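Local coordinates for protein tRNA (cytosine(72)-C(5))-methyltransferase (Pyrococcus horikoshii, PDB 5ZVE) that methylates the C5 position of cytosine 72 in several tRNAs, with S-adenosyl-L-methionine as methyl donor, at residues S186-R191 and I349-P354; L133-G138 and P283-E288; N15-E20 and V361-P366. One frame throughout, in Å; residues are numbered along the deposited sequence.

Contact 1 (S186-R191 and I349-P354)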
ATOM      1  N   SER A 186       7.533   0.161   0.479  1.00 20.81           N
ATOM      2  CA  SER A 186       7.463  -0.171  -0.944  1.00 19.22           C
ATOM      3  C   SER A 186       8.594   0.478  -1.743  1.00 24.72           C
ATOM      4  O   SER A 186       9.125  -0.126  -2.677  1.00 23.68           O
ATOM      5  CB  SER A 186       6.114   0.242  -1.525  1.00 22.49           C
ATOM      6  OG  SER A 186       5.089  -0.632  -1.092  1.00 21.51           O
ATOM      7  N   MET A 187       8.964   1.703  -1.369  1.00 20.61           N
ATOM      8  CA  MET A 187      10.062   2.401  -2.024  1.00 18.11           C
ATOM      9  C   MET A 187      11.414   1.759  -1.718  1.00 22.33           C
ATOM     10  O   MET A 187      12.263   1.628  -2.597  1.00 24.18           O
ATOM     11  CB  MET A 187      10.072   3.863  -1.605  1.00 25.47           C
ATOM     12  CG  MET A 187       8.978   4.691  -2.236  1.00 24.23           C
ATOM     13  SD  MET A 187       9.293   6.446  -1.983  1.00 30.27           S
ATOM     14  CE  MET A 187       8.583   6.694  -0.358  1.00 27.36           C
ATOM     15  N   VAL A 188      11.612   1.368  -0.464  1.00 19.75           N
ATOM     16  CA  VAL A 188      12.816   0.650  -0.063  1.00 21.37           C
ATOM     17  C   VAL A 188      12.978  -0.627  -0.889  1.00 24.12           C
ATOM     18  O   VAL A 188      14.089  -0.988  -1.287  1.00 23.79           O
ATOM     19  CB  VAL A 188      12.787   0.300   1.444  1.00 23.31           C
ATOM     20  CG1 VAL A 188      14.005  -0.511   1.828  1.00 18.50           C
ATOM     21  CG2 VAL A 188      12.719   1.569   2.284  1.00 18.40           C
ATOM     22  N   THR A 189      11.862  -1.298  -1.157  1.00 24.70           N
ATOM     23  CA  THR A 189      11.865  -2.542  -1.926  1.00 22.77           C
ATOM     24  C   THR A 189      12.571  -2.393  -3.278  1.00 25.50           C
ATOM     25  O   THR A 189      13.478  -3.163  -3.594  1.00 25.53           O
ATOM     26  CB  THR A 189      10.426  -3.055  -2.165  1.00 24.12           C
ATOM     27  OG1 THR A 189       9.804  -3.357  -0.908  1.00 18.33           O
ATOM     28  CG2 THR A 189      10.435  -4.302  -3.035  1.00 24.05           C
ATOM     29  N   ALA A 190      12.169  -1.398  -4.063  1.00 26.01           N
ATOM     30  CA  ALA A 190      12.765  -1.181  -5.382  1.00 23.93           C
ATOM     31  C   ALA A 190      14.243  -0.810  -5.280  1.00 26.10           C
ATOM     32  O   ALA A 190      15.056  -1.222  -6.107  1.00 28.12           O
ATOM     33  CB  ALA A 190      12.004  -0.105  -6.138  1.00 26.43           C
ATOM     34  N   ARG A 191      14.586  -0.025  -4.265  1.00 23.68           N
ATOM     35  CA  ARG A 191      15.980   0.325  -4.011  1.00 25.99           C
ATOM     36  C   ARG A 191      16.828  -0.909  -3.703  1.00 26.21           C
ATOM     37  O   ARG A 191      17.912  -1.091  -4.258  1.00 22.67           O
ATOM     38  CB  ARG A 191      16.069   1.324  -2.857  1.00 22.99           C
ATOM     39  CG  ARG A 191      15.792   2.756  -3.265  1.00 25.16           C
ATOM     40  CD  ARG A 191      17.058   3.400  -3.807  1.00 24.76           C
ATOM     41  NE  ARG A 191      16.866   4.817  -4.097  1.00 31.28           N
ATOM     42  CZ  ARG A 191      17.833   5.629  -4.504  1.00 29.61           C
ATOM     43  NH1 ARG A 191      19.065   5.165  -4.662  1.00 38.70           N
ATOM     44  NH2 ARG A 191      17.569   6.902  -4.748  1.00 35.48           N
ATOM     45  N   ILE A 349      19.472  -0.994   2.049  1.00 24.97           N
ATOM     46  CA  ILE A 349      18.860  -0.094   3.016  1.00 26.45           C
ATOM     47  C   ILE A 349      18.126  -0.915   4.065  1.00 25.20           C
ATOM     48  O   ILE A 349      17.234  -1.687   3.739  1.00 28.86           O
ATOM     49  CB  ILE A 349      17.876   0.885   2.343  1.00 26.72           C
ATOM     50  CG1 ILE A 349      18.611   1.776   1.336  1.00 25.97           C
ATOM     51  CG2 ILE A 349      17.149   1.722   3.389  1.00 22.81           C
ATOM     52  CD1 ILE A 349      17.699   2.679   0.522  1.00 27.03           C
ATOM     53  N   PHE A 350      18.510  -0.751   5.325  1.00 26.45           N
ATOM     54  CA  PHE A 350      17.841  -1.454   6.407  1.00 24.92           C
ATOM     55  C   PHE A 350      17.476  -0.477   7.510  1.00 23.11           C
ATOM     56  O   PHE A 350      18.315  -0.119   8.335  1.00 22.78           O
ATOM     57  CB  PHE A 350      18.719  -2.570   6.972  1.00 22.86           C
ATOM     58  CG  PHE A 350      17.936  -3.677   7.627  1.00 26.90           C
ATOM     59  CD1 PHE A 350      17.268  -3.461   8.824  1.00 21.84           C
ATOM     60  CD2 PHE A 350      17.881  -4.939   7.052  1.00 22.47           C
ATOM     61  CE1 PHE A 350      16.545  -4.472   9.425  1.00 23.05           C
ATOM     62  CE2 PHE A 350      17.167  -5.956   7.650  1.00 23.62           C
ATOM     63  CZ  PHE A 350      16.498  -5.725   8.840  1.00 25.89           C
ATOM     64  N   ILE A 351      16.219  -0.050   7.522  1.00 22.99           N
ATOM     65  CA  ILE A 351      15.748   0.870   8.543  1.00 22.41           C
ATOM     66  C   ILE A 351      14.544   0.298   9.280  1.00 26.25           C
ATOM     67  O   ILE A 351      13.995   0.933  10.175  1.00 26.71           O
ATOM     68  CB  ILE A 351      15.384   2.240   7.934  1.00 26.26           C
ATOM     69  CG1 ILE A 351      14.325   2.082   6.842  1.00 21.66           C
ATOM     70  CG2 ILE A 351      16.634   2.928   7.391  1.00 23.08           C
ATOM     71  CD1 ILE A 351      14.110   3.328   6.000  1.00 17.77           C
ATOM     72  N   GLY A 352      14.145  -0.915   8.915  1.00 24.23           N
ATOM     73  CA  GLY A 352      13.026  -1.560   9.574  1.00 25.01           C
ATOM     74  C   GLY A 352      13.478  -2.401  10.746  1.00 25.64           C
ATOM     75  O   GLY A 352      14.402  -2.026  11.466  1.00 23.30           O
ATOM     76  N   SER A 353      12.826  -3.543  10.931  1.00 24.83           N
ATOM     77  CA  SER A 353      13.172  -4.485  11.990  1.00 27.78           C
ATOM     78  C   SER A 353      13.667  -5.796  11.398  1.00 23.36           C
ATOM     79  O   SER A 353      13.405  -6.091  10.231  1.00 22.33           O
ATOM     80  CB  SER A 353      11.965  -4.755  12.896  1.00 25.55           C
ATOM     81  OG  SER A 353      11.627  -3.613  13.660  1.00 35.56           O
ATOM     82  N   PRO A 354      14.399  -6.584  12.199  1.00 27.82           N
ATOM     83  CA  PRO A 354      14.720  -7.951  11.772  1.00 26.56           C
ATOM     84  C   PRO A 354      13.463  -8.798  11.618  1.00 27.23           C
ATOM     85  O   PRO A 354      12.425  -8.465  12.189  1.00 30.85           O
ATOM     86  CB  PRO A 354      15.604  -8.489  12.909  1.00 31.12           C
ATOM     87  CG  PRO A 354      15.455  -7.514  14.043  1.00 35.73           C
ATOM     88  CD  PRO A 354      15.110  -6.198  13.430  1.00 26.33           C
TER
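Helix 184-193 packs against the methyltransferase sheet, and here its V188 and R191, one turn apart, lean on the loop that leads into strand 353-355. On the helix side V188 carries most of the contact, through both methyls. CG1, anti to the backbone N (chi1 177°), lies 4.1 Å from I349 CB and 3.9 Å from the carbonyl O of I349. CG2 turns to the other isoleucine and meets I351 CD1 at 4.3 Å. The V188 and I349 side chains run obliquely to each other.

In this class I-like, Rossmann-type methyltransferase domain the same helix also rests on I376 of strand 374-381 and on helix 210-218, and K211, whose side chain is about 9 Å from that of V188, belongs to the S-adenosyl-L-methionine site. The longer branch of I349 reaches over to the helix, where CD1 touches R191 CB at 4.0 Å. Beyond CB the arginine bends at chi2 (-84°) and departs from the isoleucine, its NE forming a salt bridge with E69. No hydrogen bond joins the two segments. The loop carbonyl is held by an outside amide instead: I349 O accepts from Q362 NE2, while Q362 OE1 takes the backbone N-H groups of I351 and G352.

Contact 2 (L133-G138 and P283-E288)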
ATOM      1  N   LEU A 133     -18.887   2.507  13.103  1.00 18.47           N
ATOM      2  CA  LEU A 133     -17.630   3.204  13.360  1.00 18.25           C
ATOM      3  C   LEU A 133     -17.758   4.676  12.973  1.00 20.88           C
ATOM      4  O   LEU A 133     -18.067   5.002  11.826  1.00 20.63           O
ATOM      5  CB  LEU A 133     -16.477   2.544  12.598  1.00 16.97           C
ATOM      6  CG  LEU A 133     -15.084   3.133  12.839  1.00 23.37           C
ATOM      7  CD1 LEU A 133     -14.655   2.962  14.292  1.00 21.45           C
ATOM      8  CD2 LEU A 133     -14.070   2.506  11.902  1.00 22.14           C
ATOM      9  N   LEU A 134     -17.533   5.564  13.934  1.00 22.34           N
ATOM     10  CA  LEU A 134     -17.576   6.997  13.657  1.00 20.82           C
ATOM     11  C   LEU A 134     -16.308   7.415  12.917  1.00 21.68           C
ATOM     12  O   LEU A 134     -15.206   7.339  13.465  1.00 19.43           O
ATOM     13  CB  LEU A 134     -17.735   7.793  14.950  1.00 19.47           C
ATOM     14  CG  LEU A 134     -17.729   9.318  14.814  1.00 25.10           C
ATOM     15  CD1 LEU A 134     -18.923   9.790  13.994  1.00 22.76           C
ATOM     16  CD2 LEU A 134     -17.725   9.971  16.185  1.00 19.70           C
ATOM     17  N   VAL A 135     -16.465   7.861  11.676  1.00 17.13           N
ATOM     18  CA  VAL A 135     -15.308   8.145  10.838  1.00 18.83           C
ATOM     19  C   VAL A 135     -15.155   9.624  10.541  1.00 22.29           C
ATOM     20  O   VAL A 135     -14.113  10.063  10.053  1.00 17.66           O
ATOM     21  CB  VAL A 135     -15.383   7.377   9.505  1.00 22.97           C
ATOM     22  CG1 VAL A 135     -15.447   5.881   9.768  1.00 20.12           C
ATOM     23  CG2 VAL A 135     -16.582   7.836   8.686  1.00 19.95           C
ATOM     24  N   GLY A 136     -16.180  10.403  10.862  1.00 19.08           N
ATOM     25  CA  GLY A 136     -16.127  11.822  10.581  1.00 20.11           C
ATOM     26  C   GLY A 136     -17.387  12.586  10.917  1.00 22.04           C
ATOM     27  O   GLY A 136     -18.458  12.009  11.100  1.00 21.66           O
ATOM     28  N   ILE A 137     -17.227  13.902  11.004  1.00 23.28           N
ATOM     29  CA  ILE A 137     -18.310  14.839  11.264  1.00 21.46           C
ATOM     30  C   ILE A 137     -18.216  15.965  10.242  1.00 18.80           C
ATOM     31  O   ILE A 137     -17.123  16.356   9.853  1.00 22.29           O
ATOM     32  CB  ILE A 137     -18.238  15.396  12.701  1.00 19.92           C
ATOM     33  CG1 ILE A 137     -18.582  14.293  13.702  1.00 24.80           C
ATOM     34  CG2 ILE A 137     -19.198  16.553  12.888  1.00 23.96           C
ATOM     35  CD1 ILE A 137     -18.322  14.681  15.124  1.00 31.64           C
ATOM     36  N   GLY A 138     -19.356  16.465   9.781  1.00 22.02           N
ATOM     37  CA  GLY A 138     -19.353  17.471   8.741  1.00 18.86           C
ATOM     38  C   GLY A 138     -20.700  18.135   8.562  1.00 22.96           C
ATOM     39  O   GLY A 138     -21.566  18.060   9.436  1.00 24.28           O
ATOM     40  N   PRO A 283      -5.521   2.357   6.530  1.00 24.95           N
ATOM     41  CA  PRO A 283      -6.092   1.994   7.828  1.00 22.79           C
ATOM     42  C   PRO A 283      -6.886   0.697   7.747  1.00 23.62           C
ATOM     43  O   PRO A 283      -7.384   0.345   6.679  1.00 22.84           O
ATOM     44  CB  PRO A 283      -7.008   3.173   8.141  1.00 22.21           C
ATOM     45  CG  PRO A 283      -7.470   3.625   6.805  1.00 21.13           C
ATOM     46  CD  PRO A 283      -6.334   3.377   5.845  1.00 23.24           C
ATOM     47  N   LYS A 284      -6.978  -0.007   8.867  1.00 19.37           N
ATOM     48  CA  LYS A 284      -7.715  -1.258   8.928  1.00 27.29           C
ATOM     49  C   LYS A 284      -8.960  -1.073   9.794  1.00 27.89           C
ATOM     50  O   LYS A 284      -8.924  -1.303  11.004  1.00 28.50           O
ATOM     51  CB  LYS A 284      -6.828  -2.377   9.474  1.00 26.07           C
ATOM     52  CG  LYS A 284      -7.433  -3.762   9.383  1.00 29.36           C
ATOM     53  CD  LYS A 284      -7.598  -4.217   7.943  1.00 23.98           C
ATOM     54  CE  LYS A 284      -6.247  -4.482   7.301  1.00 29.95           C
ATOM     55  NZ  LYS A 284      -6.386  -5.174   5.988  1.00 27.72           N
ATOM     56  N   LEU A 285     -10.048  -0.625   9.171  1.00 24.15           N
ATOM     57  CA  LEU A 285     -11.309  -0.410   9.875  1.00 25.93           C
ATOM     58  C   LEU A 285     -11.860  -1.738  10.396  1.00 28.41           C
ATOM     59  O   LEU A 285     -12.189  -1.857  11.575  1.00 29.47           O
ATOM     60  CB  LEU A 285     -12.330   0.281   8.966  1.00 23.55           C
ATOM     61  CG  LEU A 285     -12.250   1.811   8.843  1.00 20.31           C
ATOM     62  CD1 LEU A 285     -10.949   2.269   8.202  1.00 27.61           C
ATOM     63  CD2 LEU A 285     -13.444   2.359   8.074  1.00 22.98           C
ATOM     64  N   TRP A 286     -11.970  -2.727   9.513  1.00 22.49           N
ATOM     65  CA  TRP A 286     -12.383  -4.072   9.904  1.00 23.72           C
ATOM     66  C   TRP A 286     -11.597  -5.100   9.113  1.00 26.76           C
ATOM     67  O   TRP A 286     -11.649  -5.115   7.884  1.00 30.52           O
ATOM     68  CB  TRP A 286     -13.885  -4.286   9.686  1.00 25.62           C
ATOM     69  CG  TRP A 286     -14.738  -3.246  10.343  1.00 24.15           C
ATOM     70  CD1 TRP A 286     -15.290  -2.154   9.750  1.00 20.28           C
ATOM     71  CD2 TRP A 286     -15.124  -3.197  11.721  1.00 21.93           C
ATOM     72  NE1 TRP A 286     -16.004  -1.427  10.670  1.00 23.68           N
ATOM     73  CE2 TRP A 286     -15.915  -2.043  11.889  1.00 24.47           C
ATOM     74  CE3 TRP A 286     -14.879  -4.014  12.826  1.00 26.49           C
ATOM     75  CZ2 TRP A 286     -16.465  -1.687  13.122  1.00 23.51           C
ATOM     76  CZ3 TRP A 286     -15.423  -3.657  14.048  1.00 29.53           C
ATOM     77  CH2 TRP A 286     -16.209  -2.505  14.187  1.00 25.00           C
ATOM     78  N   GLU A 287     -10.869  -5.958   9.818  1.00 23.61           N
ATOM     79  CA  GLU A 287     -10.087  -7.002   9.169  1.00 29.66           C
ATOM     80  C   GLU A 287     -10.987  -8.185   8.830  1.00 33.28           C
ATOM     81  O   GLU A 287     -11.581  -8.784   9.720  1.00 33.33           O
ATOM     82  CB  GLU A 287      -8.933  -7.453  10.063  1.00 26.55           C
ATOM     83  CG  GLU A 287      -8.059  -8.541   9.449  1.00 26.32           C
ATOM     84  CD  GLU A 287      -7.355  -8.088   8.183  1.00 29.61           C
ATOM     85  OE1 GLU A 287      -7.781  -8.496   7.083  1.00 26.57           O
ATOM     86  OE2 GLU A 287      -6.369  -7.322   8.290  1.00 27.63           O
ATOM     87  N   GLU A 288     -11.096  -8.511   7.545  1.00 34.15           N
ATOM     88  CA  GLU A 288     -11.971  -9.600   7.111  1.00 40.33           C
ATOM     89  C   GLU A 288     -11.232 -10.918   6.905  1.00 40.42           C
ATOM     90  O   GLU A 288     -11.813 -11.993   7.068  1.00 45.54           O
ATOM     91  CB  GLU A 288     -12.692  -9.216   5.816  1.00 40.85           C
ATOM     92  CG  GLU A 288     -13.495  -7.925   5.903  1.00 45.96           C
ATOM     93  CD  GLU A 288     -12.881  -6.810   5.077  1.00 47.24           C
ATOM     94  OE1 GLU A 288     -11.667  -6.891   4.788  1.00 53.70           O
ATOM     95  OE2 GLU A 288     -13.605  -5.855   4.718  1.00 48.60           O
TER
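L133 and L285 meet methyl to methine, and the leucine from the PUA side is the one to follow outward. Its CB comes first to W286, 4.3 Å from CZ2 on the six-membered part of the indole, an approach that is slanted against the ring. CG sits anti to the backbone N (chi1 -177°), which carries the branch across to the loop 283-288. There CD2 does the touching: it presses against L285 CG at 3.6 Å and stands 3.9 Å from L285 CD2, with L285 CB only slightly farther, at 4.1 Å. One methyl is thus set against three consecutive carbons of the other leucine, and the two side chains cross at about a right angle.

L285 answers with its own CD2, which also reaches V135 CG1 at 4.4 Å, a looser touch that extends the apolar patch from L133, just before the strand, to V135 within it. Strand 134-140 has a classic beta bulge here, V135 and G136 both facing I127. No hydrogen bond runs directly between the segments, but D129 links them, accepting from W286 NE1 through OD2 and from L133 N through OD1. R30 and K131 make cation-pi contacts with the indole, and R30 NE also binds L285 O.

Far from the annotated sites, this is plain interdomain packing: the beginning of strand 134-140 of the PUA domain, an RNA-binding module in many proteins, with the residue before it, set against the loop between strand 267-273 and helix 291-310 of the Rossmann-type methyltransferase domain.

Contact 3 (N15-E20 and V361-P366)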
ATOM      1  N   ASN A  15       0.289 -14.896  19.708  1.00 42.14           N
ATOM      2  CA  ASN A  15       1.226 -16.011  19.670  1.00 38.11           C
ATOM      3  C   ASN A  15       2.503 -15.657  18.923  1.00 37.51           C
ATOM      4  O   ASN A  15       3.595 -16.079  19.301  1.00 40.49           O
ATOM      5  CB  ASN A  15       0.580 -17.233  19.021  1.00 40.34           C
ATOM      6  CG  ASN A  15      -0.374 -17.947  19.947  1.00 51.61           C
ATOM      7  OD1 ASN A  15      -0.230 -17.888  21.169  1.00 59.77           O
ATOM      8  ND2 ASN A  15      -1.358 -18.633  19.372  1.00 51.13           N
ATOM      9  N   LEU A  16       2.363 -14.866  17.868  1.00 34.85           N
ATOM     10  CA  LEU A  16       3.474 -14.605  16.967  1.00 36.07           C
ATOM     11  C   LEU A  16       4.325 -13.420  17.418  1.00 37.56           C
ATOM     12  O   LEU A  16       5.537 -13.392  17.191  1.00 33.49           O
ATOM     13  CB  LEU A  16       2.952 -14.367  15.551  1.00 31.87           C
ATOM     14  CG  LEU A  16       4.018 -14.050  14.507  1.00 30.86           C
ATOM     15  CD1 LEU A  16       5.009 -15.201  14.405  1.00 30.54           C
ATOM     16  CD2 LEU A  16       3.376 -13.746  13.165  1.00 31.88           C
ATOM     17  N   PHE A  17       3.692 -12.442  18.060  1.00 32.68           N
ATOM     18  CA  PHE A  17       4.402 -11.232  18.455  1.00 34.80           C
ATOM     19  C   PHE A  17       4.488 -11.055  19.966  1.00 36.71           C
ATOM     20  O   PHE A  17       5.313 -10.287  20.456  1.00 37.77           O
ATOM     21  CB  PHE A  17       3.723  -9.995  17.854  1.00 32.56           C
ATOM     22  CG  PHE A  17       3.603 -10.023  16.357  1.00 28.62           C
ATOM     23  CD1 PHE A  17       4.731 -10.033  15.556  1.00 26.24           C
ATOM     24  CD2 PHE A  17       2.355 -10.017  15.752  1.00 29.75           C
ATOM     25  CE1 PHE A  17       4.620 -10.050  14.179  1.00 27.11           C
ATOM     26  CE2 PHE A  17       2.237 -10.032  14.374  1.00 24.35           C
ATOM     27  CZ  PHE A  17       3.371 -10.048  13.587  1.00 27.15           C
ATOM     28  N   GLY A  18       3.642 -11.761  20.705  1.00 38.74           N
ATOM     29  CA  GLY A  18       3.516 -11.502  22.127  1.00 38.59           C
ATOM     30  C   GLY A  18       2.352 -10.558  22.351  1.00 39.62           C
ATOM     31  O   GLY A  18       2.078  -9.718  21.498  1.00 40.66           O
ATOM     32  N   LYS A  19       1.666 -10.697  23.482  1.00 37.96           N
ATOM     33  CA  LYS A  19       0.463  -9.917  23.769  1.00 36.89           C
ATOM     34  C   LYS A  19       0.636  -8.405  23.633  1.00 41.88           C
ATOM     35  O   LYS A  19      -0.176  -7.732  22.994  1.00 42.06           O
ATOM     36  CB  LYS A  19      -0.022 -10.209  25.188  1.00 40.22           C
ATOM     37  CG  LYS A  19      -1.460  -9.797  25.448  1.00 42.75           C
ATOM     38  CD  LYS A  19      -1.823 -10.007  26.905  1.00 42.57           C
ATOM     39  CE  LYS A  19      -3.259  -9.611  27.187  1.00 40.99           C
ATOM     40  NZ  LYS A  19      -3.574  -9.768  28.630  1.00 50.59           N
ATOM     41  N   GLU A  20       1.692  -7.876  24.239  1.00 43.33           N
ATOM     42  CA  GLU A  20       1.915  -6.438  24.252  1.00 42.01           C
ATOM     43  C   GLU A  20       2.112  -5.886  22.847  1.00 41.74           C
ATOM     44  O   GLU A  20       1.407  -4.965  22.431  1.00 42.37           O
ATOM     45  CB  GLU A  20       3.118  -6.093  25.129  1.00 49.48           C
ATOM     46  CG  GLU A  20       3.383  -4.604  25.232  1.00 49.64           C
ATOM     47  CD  GLU A  20       4.493  -4.279  26.210  1.00 63.69           C
ATOM     48  OE1 GLU A  20       5.319  -5.176  26.495  1.00 60.52           O
ATOM     49  OE2 GLU A  20       4.546  -3.121  26.682  1.00 67.70           O
ATOM     50  N   VAL A 361      16.349 -10.570   6.450  1.00 25.38           N
ATOM     51  CA  VAL A 361      15.098 -10.015   5.937  1.00 27.95           C
ATOM     52  C   VAL A 361      14.674  -8.806   6.748  1.00 21.61           C
ATOM     53  O   VAL A 361      15.083  -8.640   7.895  1.00 24.03           O
ATOM     54  CB  VAL A 361      13.959 -11.054   5.928  1.00 23.79           C
ATOM     55  CG1 VAL A 361      14.271 -12.158   4.940  1.00 26.65           C
ATOM     56  CG2 VAL A 361      13.718 -11.606   7.326  1.00 23.72           C
ATOM     57  N   GLN A 362      13.837  -7.969   6.151  1.00 23.78           N
ATOM     58  CA  GLN A 362      13.496  -6.697   6.767  1.00 23.40           C
ATOM     59  C   GLN A 362      11.991  -6.547   6.950  1.00 19.57           C
ATOM     60  O   GLN A 362      11.228  -6.607   5.988  1.00 18.75           O
ATOM     61  CB  GLN A 362      14.046  -5.543   5.922  1.00 20.46           C
ATOM     62  CG  GLN A 362      13.876  -4.176   6.559  1.00 24.23           C
ATOM     63  CD  GLN A 362      14.544  -3.068   5.774  1.00 20.04           C
ATOM     64  OE1 GLN A 362      14.623  -1.936   6.240  1.00 26.86           O
ATOM     65  NE2 GLN A 362      15.020  -3.385   4.576  1.00 19.30           N
ATOM     66  N   ARG A 363      11.571  -6.335   8.193  1.00 18.60           N
ATOM     67  CA  ARG A 363      10.156  -6.146   8.488  1.00 19.67           C
ATOM     68  C   ARG A 363       9.860  -4.714   8.894  1.00 23.96           C
ATOM     69  O   ARG A 363      10.690  -4.045   9.506  1.00 21.03           O
ATOM     70  CB  ARG A 363       9.693  -7.093   9.596  1.00 23.59           C
ATOM     71  CG  ARG A 363       9.085  -8.400   9.099  1.00 25.15           C
ATOM     72  CD  ARG A 363       8.683  -9.276  10.267  1.00 22.88           C
ATOM     73  NE  ARG A 363       7.978 -10.486   9.854  1.00 23.46           N
ATOM     74  CZ  ARG A 363       6.654 -10.613   9.865  1.00 30.17           C
ATOM     75  NH1 ARG A 363       5.888  -9.599  10.256  1.00 26.32           N
ATOM     76  NH2 ARG A 363       6.093 -11.752   9.482  1.00 26.29           N
ATOM     77  N   PHE A 364       8.662  -4.260   8.548  1.00 21.31           N
ATOM     78  CA  PHE A 364       8.166  -2.970   8.985  1.00 22.56           C
ATOM     79  C   PHE A 364       6.915  -3.166   9.829  1.00 22.39           C
ATOM     80  O   PHE A 364       6.065  -4.001   9.516  1.00 21.67           O
ATOM     81  CB  PHE A 364       7.876  -2.061   7.789  1.00 23.35           C
ATOM     82  CG  PHE A 364       9.111  -1.599   7.060  1.00 21.62           C
ATOM     83  CD1 PHE A 364       9.645  -2.348   6.025  1.00 21.90           C
ATOM     84  CD2 PHE A 364       9.732  -0.411   7.412  1.00 22.74           C
ATOM     85  CE1 PHE A 364      10.781  -1.922   5.354  1.00 25.92           C
ATOM     86  CE2 PHE A 364      10.869   0.025   6.745  1.00 22.95           C
ATOM     87  CZ  PHE A 364      11.395  -0.734   5.714  1.00 20.05           C
ATOM     88  N   TYR A 365       6.835  -2.418  10.924  1.00 21.92           N
ATOM     89  CA  TYR A 365       5.697  -2.473  11.829  1.00 24.17           C
ATOM     90  C   TYR A 365       5.088  -1.088  11.968  1.00 24.66           C
ATOM     91  O   TYR A 365       5.817  -0.097  11.989  1.00 24.91           O
ATOM     92  CB  TYR A 365       6.118  -2.998  13.198  1.00 26.31           C
ATOM     93  CG  TYR A 365       6.589  -4.433  13.196  1.00 23.79           C
ATOM     94  CD1 TYR A 365       5.678  -5.479  13.232  1.00 27.36           C
ATOM     95  CD2 TYR A 365       7.945  -4.740  13.168  1.00 22.00           C
ATOM     96  CE1 TYR A 365       6.102  -6.797  13.238  1.00 24.50           C
ATOM     97  CE2 TYR A 365       8.380  -6.057  13.174  1.00 24.02           C
ATOM     98  CZ  TYR A 365       7.452  -7.078  13.209  1.00 25.02           C
ATOM     99  OH  TYR A 365       7.866  -8.390  13.217  1.00 33.56           O
ATOM    100  N   PRO A 366       3.749  -1.011  12.072  1.00 23.07           N
ATOM    101  CA  PRO A 366       3.083   0.294  12.172  1.00 25.10           C
ATOM    102  C   PRO A 366       3.451   1.080  13.435  1.00 24.93           C
ATOM    103  O   PRO A 366       3.579   2.303  13.374  1.00 24.93           O
ATOM    104  CB  PRO A 366       1.589  -0.070  12.171  1.00 26.30           C
ATOM    105  CG  PRO A 366       1.535  -1.487  12.628  1.00 28.47           C
ATOM    106  CD  PRO A 366       2.792  -2.128  12.102  1.00 26.45           C
TER
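F17 and Y365 form an offset edge-to-face pair between the N-terminal RsmF/B-like, ferredoxin-like region and the methyltransferase domain, where strand 361-364 runs out into helix 366-369. The ring planes stand at 90° with centroids 5.8 Å apart, and the tyrosine offers its edge to the phenylalanine face. Both side chains leave the backbone in the same way, CG anti to the carbonyl carbon, with chi1 -57° for F17 and -65° for Y365. Each torsion turns its ring toward the other segment, and the long side chains span the distance between backbones whose nearest CA atoms, those of F17 and Y365, are 11.1 Å apart. The closest carbons are F17 CE1 and Y365 CE1, at 3.7 Å.

L16 CG covers one face of the F17 ring, 4.0 Å above its centre, and I25 of helix 19-29 touches both aromatic side chains. R363 comes from the strand with its chain extended from CG to NE, placing the guanidinium beside the phenylalanine at a steep tilt to the ring. That charge is engaged by others: NE pairs with E331 in a salt bridge, and NH2 donates to the carbonyl O of L325. Toward F17 the arginine turns NH1, which lies near the ring plane, at its edge, 4.1 Å from CE1.

In the fold
None of the three contacts has a hydrogen bond between its own segments; side-chain packing carries each, in different chemistry. In contact 3 two of the three touching residues, R363 and Y365, are buried, though its interface is the smallest. It alone pairs two aromatic rings; contact 2 has leucines and a valine with an indole at the side, and contact 1 is aliphatic. Contacts 1 and 3 touch, because strands 353-355 and 361-364 are antiparallel neighbours in one sheet: S353 N lies 2.6 Å from R363 O, a probable hydrogen bond. Contact 2, centred about 29 Å from the centre of contact 1, joins PUA to methyltransferase, whereas contact 3 joins the N-terminal region to it.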